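Local coordinates for YqgE/AlgH family protein (Corynebacterium diphtheriae NCTC 13129, PDB 2GS5) that is of unknown function but belongs to the UPF0301 (AlgH) family of conserved bacterial proteins, at residues R34-L38 / G49-A53; L77-L83 / R133-A139; R102-L106 / E124-L128. All blocks are in the same frame, centred on the assembly; numbering follows the deposited sequence.

Interaction 1 of 3, residues R34-L38 / G49-A53; sequences RSVIL and GVNLA
With its CG turned opposite the backbone N (chi1 -169°) and OD1 swung back to almost eclipse its own CA (chi2 8°), Asn51 sends OD1 across to the main chain of Val36. Val36 N donates to Asn51 OD1 over 3.0 Å in a fairly straight bond, the donor standing above the amide plane and not on a lone pair. Ala53 N, two residues on from the asparagine, reaches the same OD1 from the opposite face of that plane at 3.1 Å, which makes an Asx turn. Two backbone N-H groups thus grip one buried oxygen, and the turn after the strand is tied to the neighbouring strand. The flat of the amide also lies against Ser35, whose CB is 3.5 Å from Asn51 OD1.

The frame is an antiparallel beta hairpin. Ile37 and Asn51 form a non-hydrogen-bonded pair, Leu38 and Val50 a hydrogen-bonded one, with Leu38 N to Val50 O at 2.8 Å and Val50 N to Leu38 O at 2.9 Å. Leu52 N continues the ladder to Val36 O. On the face of Leu38 and Val50, Leu52 brings CD2 to 4.0 Å from Leu38 CB; on the other, Ile37 CG2 rests 3.7 Å from Gly49 CA, close against a residue without a side chain.

Strand 19-23 pairs with 36-42 on one flank and strand 129-141 with 47-51 on the other, so the hairpin lies inside the mixed sheet. Phe135 packs on Val50 and Leu52, while helix 173-179 presses Val173, Trp174 and Val177 onto Val36.

Interaction 2 of 3, residues L77-L83 / R133-A139; sequences LYIGGPL and RLFAGHA
Tyr78 O accepts from Ala136 N at 2.7 Å, the shortest polar bond between the segments, with the donor nearly in line with the carbonyl. It belongs to a parallel beta ladder between strands 76-79 and 129-141, in which Tyr78 pairs with Phe135 and Ile79 with Ala136. Tyr78 N to Leu134 O and Gly80 N to Ala136 O complete this part. At Gly137 segment 133-139 turns a corner, and beyond it Leu83 and His138 form an antiparallel hydrogen-bonded pair; Gly80, Gly81 and Gly137 let the backbones come close there, with Gly81 CA only 3.8 Å from His138 CA.

Arg133 lies over one face of the Tyr78 ring. Its chain, bent at chi2 and chi3, sets CD above the ring centre and spreads the guanidinium flat toward the hydroxyl, the two planes 4° apart and their centres 4.2 Å apart. Arg133 NH2 donates to Ala167 O, which helps hold the stacked group in place. Beside it, Tyr78 CB meets Phe135 CD1 at 3.5 Å.

His138 NE2 is hydrogen-bonded to the side chain of Asn84, and over one face of the imidazole Leu83 CB makes a CH-pi contact, 4.0 Å from the ring centroid.

Interaction 3 of 3, residues R102-L106 / E124-L128; sequences RVDNL and EIKPL
Val103 and Leu128 point their methyl groups at each other, tip to tip, Val103 CG1 stopping 3.9 Å from Leu128 CD1. The valine stands at the start of a type I beta turn running from Val103 to Leu106 and closed by Leu106 N to Val103 O; the leucine follows the short helix 122-125. Having CG1 opposite the backbone N (chi1 -177°) puts that branch of Val103 within reach of two neighbours, for the same methyl also lies beside the carboxylate of Glu124.

Leu106 and Ile125 meet differently. Their side chains run alongside in opposite directions, with Leu106 CD2 4.0 Å from Ile125 CD1, while Leu106 CD1 looks toward Leu128 CB. Ile125 CD1 touches Asn105 CB as well, so this one methyl bridges two residues of the turn. Val116 backs both partners of the Leu106-Ile125 pair, and Trp67 and Ala120 pack on the isoleucine.

Along the polar border Glu124 reaches toward the turn, its chain bent at chi2. It crosses Asn105 at about a right angle, with the amide and carboxylate planes 64° apart. A water lies between the turn and the carboxylate: it accepts from Asn105 N at 2.9 Å and donates to Glu124 OE1 at 2.7 Å.

The contact therefore has two characters. Methyl groups of Val103, Leu106, Ile125 and Leu128 make an apolar seam where the loop before strand 106-110 meets segment 124-128. The chemistry implies a contact that is apolar inside and polar along its margin, where a bridging water ties the backbone of the turn to the carboxylate of Glu124.

In the fold
Interactions 1 and 2 are buried and share the mixed sheet: strands 47-51 and 129-141 are neighbours in it, and the two contacts touch through probable hydrogen bonds from Asn51 N to Gly80 O and from Ala139 N to Gly49 O. Their centres are about 9 Å apart. Both rest on backbone ladders, antiparallel in the first and mostly parallel in the second, with side-chain grips added. Interaction 3 lies nearer the surface, its centre about 22 Å from that of interaction 2 and about 24 Å from that of interaction 1. It pairs a loop with the segment running on from helix 122-125 through methyl packing and water. Helix 122-125 nevertheless precedes strand 129-141 directly, linking this outer contact to the central sheet.

Interaction 1 of 3, residues R34-L38 / G49-A53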
loop_
_atom_site.group_PDB
_atom_site.type_symbol
_atom_site.label_atom_id
_atom_site.label_comp_id
_atom_site.label_asym_id
_atom_site.label_seq_id
_atom_site.Cartn_x
_atom_site.Cartn_y
_atom_site.Cartn_z
ATOM N N ARG A 34 12.789 -3.670 -0.604
ATOM C CA ARG A 34 12.176 -3.270 0.660
ATOM C C ARG A 34 10.855 -2.530 0.469
ATOM O O ARG A 34 10.510 -1.641 1.237
ATOM C CB ARG A 34 13.167 -2.446 1.489
ATOM C CG ARG A 34 14.494 -3.185 1.760
ATOM C CD ARG A 34 14.317 -4.531 2.485
ATOM N NE ARG A 34 15.508 -5.380 2.394
ATOM C CZ ARG A 34 16.425 -5.516 3.346
ATOM N NH1 ARG A 34 17.455 -6.330 3.148
ATOM N NH2 ARG A 34 16.325 -4.858 4.494
ATOM N N SER A 35 10.111 -2.931 -0.555
ATOM C CA SER A 35 8.797 -2.368 -0.796
ATOM C C SER A 35 7.731 -3.065 0.038
ATOM O O SER A 35 7.897 -4.201 0.506
ATOM C CB SER A 35 8.443 -2.435 -2.284
ATOM O OG SER A 35 8.470 -3.753 -2.794
ATOM N N VAL A 36 6.631 -2.345 0.229
ATOM C CA VAL A 36 5.427 -2.858 0.868
ATOM C C VAL A 36 4.284 -2.436 -0.031
ATOM O O VAL A 36 3.852 -1.280 0.013
ATOM C CB VAL A 36 5.218 -2.269 2.273
ATOM C CG1 VAL A 36 3.914 -2.766 2.888
ATOM C CG2 VAL A 36 6.416 -2.595 3.169
ATOM N N ILE A 37 3.822 -3.360 -0.871
ATOM C CA ILE A 37 2.907 -2.980 -1.943
ATOM C C ILE A 37 1.476 -3.313 -1.571
ATOM O O ILE A 37 1.113 -4.471 -1.464
ATOM C CB ILE A 37 3.307 -3.628 -3.277
ATOM C CG1 ILE A 37 4.724 -3.161 -3.658
ATOM C CG2 ILE A 37 2.302 -3.243 -4.389
ATOM C CD1 ILE A 37 5.311 -3.867 -4.815
ATOM N N LEU A 38 0.680 -2.269 -1.357
ATOM C CA LEU A 38 -0.744 -2.418 -1.073
ATOM C C LEU A 38 -1.488 -2.788 -2.344
ATOM O O LEU A 38 -1.464 -2.042 -3.321
ATOM C CB LEU A 38 -1.307 -1.113 -0.527
ATOM C CG LEU A 38 -2.803 -1.055 -0.245
ATOM C CD1 LEU A 38 -3.180 -1.989 0.886
ATOM C CD2 LEU A 38 -3.231 0.376 0.067
ATOM N N GLY A 49 -1.015 -2.616 -7.562
ATOM C CA GLY A 49 -0.689 -2.173 -6.227
ATOM C C GLY A 49 0.102 -0.894 -6.197
ATOM O O GLY A 49 0.597 -0.444 -7.229
ATOM N N VAL A 50 0.149 -0.287 -5.018
ATOM C CA VAL A 50 1.012 0.860 -4.785
ATOM C C VAL A 50 1.935 0.604 -3.587
ATOM O O VAL A 50 1.505 0.213 -2.487
ATOM C CB VAL A 50 0.206 2.181 -4.585
ATOM C CG1 VAL A 50 -0.491 2.622 -5.896
ATOM C CG2 VAL A 50 -0.792 2.071 -3.438
ATOM N N ASN A 51 3.221 0.843 -3.815
ATOM C CA ASN A 51 4.199 0.797 -2.746
ATOM C C ASN A 51 3.871 1.864 -1.715
ATOM O O ASN A 51 3.543 2.993 -2.085
ATOM C CB ASN A 51 5.592 1.026 -3.328
ATOM C CG ASN A 51 6.713 0.744 -2.338
ATOM O OD1 ASN A 51 6.501 0.238 -1.236
ATOM N ND2 ASN A 51 7.933 1.079 -2.749
ATOM N N LEU A 52 3.963 1.495 -0.440
ATOM C CA LEU A 52 3.717 2.401 0.678
ATOM C C LEU A 52 4.996 2.948 1.311
ATOM O O LEU A 52 4.927 3.815 2.185
ATOM C CB LEU A 52 2.917 1.676 1.767
ATOM C CG LEU A 52 1.588 1.055 1.346
ATOM C CD1 LEU A 52 0.904 0.428 2.562
ATOM C CD2 LEU A 52 0.684 2.103 0.703
ATOM N N ALA A 53 6.145 2.445 0.864
ATOM C CA ALA A 53 7.401 2.607 1.594
ATOM C C ALA A 53 8.319 3.699 1.082
ATOM O O ALA A 53 9.371 3.948 1.696
ATOM C CB ALA A 53 8.153 1.271 1.618
#

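Interaction 2 of 3, residues L77-L83 / R133-A139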
loop_
_atom_site.group_PDB
_atom_site.type_symbol
_atom_site.label_atom_id
_atom_site.label_comp_id
_atom_site.label_asym_id
_atom_site.label_seq_id
_atom_site.Cartn_x
_atom_site.Cartn_y
_atom_site.Cartn_z
ATOM N N LEU A 77 3.844 13.424 -2.562
ATOM C CA LEU A 77 3.522 12.237 -3.329
ATOM C C LEU A 77 4.473 11.125 -2.903
ATOM O O LEU A 77 5.680 11.352 -2.721
ATOM C CB LEU A 77 3.673 12.495 -4.826
ATOM C CG LEU A 77 2.660 13.453 -5.463
ATOM C CD1 LEU A 77 2.975 13.655 -6.949
ATOM C CD2 LEU A 77 1.256 12.927 -5.276
ATOM N N TYR A 78 3.913 9.929 -2.744
ATOM C CA TYR A 78 4.705 8.721 -2.558
ATOM C C TYR A 78 4.851 8.056 -3.926
ATOM O O TYR A 78 3.987 8.220 -4.791
ATOM C CB TYR A 78 4.026 7.800 -1.531
ATOM C CG TYR A 78 4.370 8.195 -0.095
ATOM C CD1 TYR A 78 4.095 9.470 0.379
ATOM C CD2 TYR A 78 4.975 7.291 0.777
ATOM C CE1 TYR A 78 4.418 9.845 1.663
ATOM C CE2 TYR A 78 5.310 7.662 2.078
ATOM C CZ TYR A 78 5.016 8.936 2.517
ATOM O OH TYR A 78 5.346 9.313 3.818
ATOM N N ILE A 79 5.947 7.336 -4.128
ATOM C CA ILE A 79 6.193 6.655 -5.399
ATOM C C ILE A 79 5.515 5.299 -5.310
ATOM O O ILE A 79 5.971 4.410 -4.589
ATOM C CB ILE A 79 7.684 6.493 -5.671
ATOM C CG1 ILE A 79 8.358 7.864 -5.672
ATOM C CG2 ILE A 79 7.907 5.782 -7.027
ATOM C CD1 ILE A 79 7.906 8.743 -6.805
ATOM N N GLY A 80 4.395 5.158 -6.000
ATOM C CA GLY A 80 3.618 3.929 -5.934
ATOM C C GLY A 80 4.198 2.759 -6.696
ATOM O O GLY A 80 3.952 1.604 -6.357
ATOM N N GLY A 81 4.986 3.049 -7.724
ATOM C CA GLY A 81 5.544 2.005 -8.557
ATOM C C GLY A 81 6.098 2.565 -9.847
ATOM O O GLY A 81 6.035 3.774 -10.100
ATOM N N PRO A 82 6.640 1.680 -10.683
ATOM C CA PRO A 82 7.366 2.111 -11.874
ATOM C C PRO A 82 6.504 2.457 -13.092
ATOM O O PRO A 82 7.009 3.055 -14.037
ATOM C CB PRO A 82 8.250 0.907 -12.170
ATOM C CG PRO A 82 7.432 -0.243 -11.731
ATOM C CD PRO A 82 6.687 0.217 -10.510
ATOM N N LEU A 83 5.229 2.076 -13.078
ATOM C CA LEU A 83 4.337 2.298 -14.210
ATOM C C LEU A 83 3.509 3.553 -14.025
ATOM O O LEU A 83 2.998 3.800 -12.943
ATOM C CB LEU A 83 3.382 1.120 -14.379
ATOM C CG LEU A 83 4.035 -0.193 -14.812
ATOM C CD1 LEU A 83 3.185 -1.376 -14.374
ATOM C CD2 LEU A 83 4.207 -0.194 -16.321
ATOM N N ARG A 133 -3.268 9.303 1.642
ATOM C CA ARG A 133 -1.947 9.446 1.046
ATOM C C ARG A 133 -2.079 9.299 -0.459
ATOM O O ARG A 133 -2.918 8.531 -0.938
ATOM C CB ARG A 133 -1.008 8.375 1.610
ATOM C CG ARG A 133 0.445 8.488 1.152
ATOM C CD ARG A 133 1.406 8.013 2.225
ATOM N NE ARG A 133 1.471 8.977 3.321
ATOM C CZ ARG A 133 2.050 8.751 4.497
ATOM N NH1 ARG A 133 2.605 7.579 4.755
ATOM N NH2 ARG A 133 2.045 9.711 5.422
ATOM N N LEU A 134 -1.261 10.049 -1.187
ATOM C CA LEU A 134 -1.301 10.067 -2.653
ATOM C C LEU A 134 -0.068 9.388 -3.225
ATOM O O LEU A 134 1.047 9.617 -2.765
ATOM C CB LEU A 134 -1.392 11.501 -3.170
ATOM C CG LEU A 134 -2.700 12.207 -2.817
ATOM C CD1 LEU A 134 -2.641 13.678 -3.166
ATOM C CD2 LEU A 134 -3.874 11.563 -3.537
ATOM N N PHE A 135 -0.287 8.569 -4.248
ATOM C CA PHE A 135 0.769 7.763 -4.848
ATOM C C PHE A 135 0.880 8.012 -6.333
ATOM O O PHE A 135 -0.108 7.920 -7.053
ATOM C CB PHE A 135 0.500 6.282 -4.610
ATOM C CG PHE A 135 0.376 5.941 -3.163
ATOM C CD1 PHE A 135 1.476 5.518 -2.430
ATOM C CD2 PHE A 135 -0.845 6.106 -2.507
ATOM C CE1 PHE A 135 1.374 5.247 -1.078
ATOM C CE2 PHE A 135 -0.956 5.818 -1.159
ATOM C CZ PHE A 135 0.148 5.394 -0.443
ATOM N N ALA A 136 2.094 8.320 -6.778
ATOM C CA ALA A 136 2.398 8.519 -8.190
ATOM C C ALA A 136 2.946 7.215 -8.741
ATOM O O ALA A 136 3.941 6.697 -8.235
ATOM C CB ALA A 136 3.426 9.648 -8.357
ATOM N N GLY A 137 2.286 6.671 -9.754
ATOM C CA GLY A 137 2.705 5.420 -10.362
ATOM C C GLY A 137 2.168 4.225 -9.610
ATOM O O GLY A 137 1.634 4.352 -8.505
ATOM N N HIS A 138 2.303 3.053 -10.212
ATOM C CA HIS A 138 1.846 1.825 -9.591
ATOM C C HIS A 138 2.644 0.635 -10.096
ATOM O O HIS A 138 3.480 0.766 -10.992
ATOM C CB HIS A 138 0.359 1.611 -9.874
ATOM C CG HIS A 138 0.054 1.399 -11.316
ATOM N ND1 HIS A 138 0.025 0.155 -11.904
ATOM C CD2 HIS A 138 -0.203 2.286 -12.304
ATOM C CE1 HIS A 138 -0.261 0.285 -13.186
ATOM N NE2 HIS A 138 -0.403 1.568 -13.456
ATOM N N ALA A 139 2.387 -0.506 -9.461
ATOM C CA ALA A 139 2.962 -1.797 -9.826
ATOM C C ALA A 139 1.836 -2.671 -10.384
ATOM O O ALA A 139 0.694 -2.561 -9.960
ATOM C CB ALA A 139 3.591 -2.447 -8.612
#

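Interaction 3 of 3, residues R102-L106 / E124-L128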
loop_
_atom_site.group_PDB
_atom_site.type_symbol
_atom_site.label_atom_id
_atom_site.label_comp_id
_atom_site.label_asym_id
_atom_site.label_seq_id
_atom_site.Cartn_x
_atom_site.Cartn_y
_atom_site.Cartn_z
ATOM N N ARG A 102 -21.597 2.787 0.535
ATOM C CA ARG A 102 -22.637 3.798 0.366
ATOM C C ARG A 102 -22.077 5.179 0.001
ATOM O O ARG A 102 -22.802 6.183 0.042
ATOM C CB ARG A 102 -23.470 3.892 1.643
ATOM C CG ARG A 102 -24.247 2.630 1.956
ATOM C CD ARG A 102 -25.195 2.861 3.111
ATOM N NE ARG A 102 -26.062 1.712 3.368
ATOM C CZ ARG A 102 -27.268 1.529 2.835
ATOM N NH1 ARG A 102 -27.782 2.403 1.972
ATOM N NH2 ARG A 102 -27.963 0.444 3.162
ATOM N N VAL A 103 -20.795 5.228 -0.357
ATOM C CA VAL A 103 -20.161 6.463 -0.806
ATOM C C VAL A 103 -19.553 6.194 -2.179
ATOM O O VAL A 103 -18.585 5.449 -2.290
ATOM C CB VAL A 103 -19.061 6.925 0.175
ATOM C CG1 VAL A 103 -18.468 8.263 -0.273
ATOM C CG2 VAL A 103 -19.632 7.040 1.582
ATOM N N ASP A 104 -20.144 6.784 -3.216
ATOM C CA ASP A 104 -19.744 6.496 -4.590
ATOM C C ASP A 104 -18.275 6.796 -4.853
ATOM O O ASP A 104 -17.620 6.070 -5.590
ATOM C CB ASP A 104 -20.615 7.269 -5.575
ATOM C CG ASP A 104 -22.023 6.704 -5.682
ATOM O OD1 ASP A 104 -22.263 5.571 -5.209
ATOM O OD2 ASP A 104 -22.893 7.388 -6.257
ATOM N N ASN A 105 -17.753 7.854 -4.239
ATOM C CA ASN A 105 -16.348 8.238 -4.458
ATOM C C ASN A 105 -15.316 7.522 -3.581
ATOM O O ASN A 105 -14.132 7.864 -3.620
ATOM C CB ASN A 105 -16.190 9.755 -4.330
ATOM C CG ASN A 105 -16.790 10.500 -5.509
ATOM O OD1 ASN A 105 -17.482 11.494 -5.335
ATOM N ND2 ASN A 105 -16.521 10.014 -6.711
ATOM N N LEU A 106 -15.754 6.534 -2.799
ATOM C CA LEU A 106 -14.840 5.667 -2.068
ATOM C C LEU A 106 -15.029 4.221 -2.500
ATOM O O LEU A 106 -16.166 3.772 -2.701
ATOM C CB LEU A 106 -15.072 5.774 -0.560
ATOM C CG LEU A 106 -14.908 7.164 0.052
ATOM C CD1 LEU A 106 -15.207 7.112 1.549
ATOM C CD2 LEU A 106 -13.512 7.732 -0.207
ATOM N N GLU A 124 -16.214 17.145 0.250
ATOM C CA GLU A 124 -17.065 15.960 0.483
ATOM C C GLU A 124 -16.288 14.910 1.255
ATOM O O GLU A 124 -16.782 14.319 2.221
ATOM C CB GLU A 124 -17.522 15.318 -0.848
ATOM C CG GLU A 124 -18.513 14.134 -0.675
ATOM C CD GLU A 124 -18.377 12.991 -1.700
ATOM O OE1 GLU A 124 -18.975 11.920 -1.444
ATOM O OE2 GLU A 124 -17.702 13.122 -2.749
ATOM N N ILE A 125 -15.067 14.663 0.799
ATOM C CA ILE A 125 -14.283 13.537 1.266
ATOM C C ILE A 125 -13.653 13.799 2.635
ATOM O O ILE A 125 -13.548 12.880 3.444
ATOM C CB ILE A 125 -13.213 13.167 0.214
ATOM C CG1 ILE A 125 -13.892 12.657 -1.066
ATOM C CG2 ILE A 125 -12.247 12.113 0.759
ATOM C CD1 ILE A 125 -14.855 11.474 -0.858
ATOM N N LYS A 126 -13.272 15.051 2.903
ATOM C CA LYS A 126 -12.567 15.409 4.147
ATOM C C LYS A 126 -13.184 14.800 5.423
ATOM O O LYS A 126 -12.476 14.131 6.166
ATOM C CB LYS A 126 -12.398 16.934 4.269
ATOM C CG LYS A 126 -11.752 17.421 5.580
ATOM C CD LYS A 126 -10.247 17.403 5.540
ATOM C CE LYS A 126 -9.636 18.026 6.790
ATOM N NZ LYS A 126 -9.973 17.315 8.071
ATOM N N PRO A 127 -14.496 15.014 5.671
ATOM C CA PRO A 127 -15.109 14.433 6.883
ATOM C C PRO A 127 -15.196 12.908 6.903
ATOM O O PRO A 127 -15.412 12.314 7.964
ATOM C CB PRO A 127 -16.524 15.030 6.888
ATOM C CG PRO A 127 -16.789 15.459 5.522
ATOM C CD PRO A 127 -15.464 15.835 4.919
ATOM N N LEU A 128 -15.028 12.285 5.738
ATOM C CA LEU A 128 -15.234 10.845 5.582
ATOM C C LEU A 128 -13.959 10.028 5.717
ATOM O O LEU A 128 -14.028 8.794 5.722
ATOM C CB LEU A 128 -15.867 10.539 4.227
ATOM C CG LEU A 128 -17.128 11.326 3.883
ATOM C CD1 LEU A 128 -17.693 10.904 2.514
ATOM C CD2 LEU A 128 -18.209 11.186 4.958
HETATM O O HOH W 1 -19.524 9.886 -3.152
#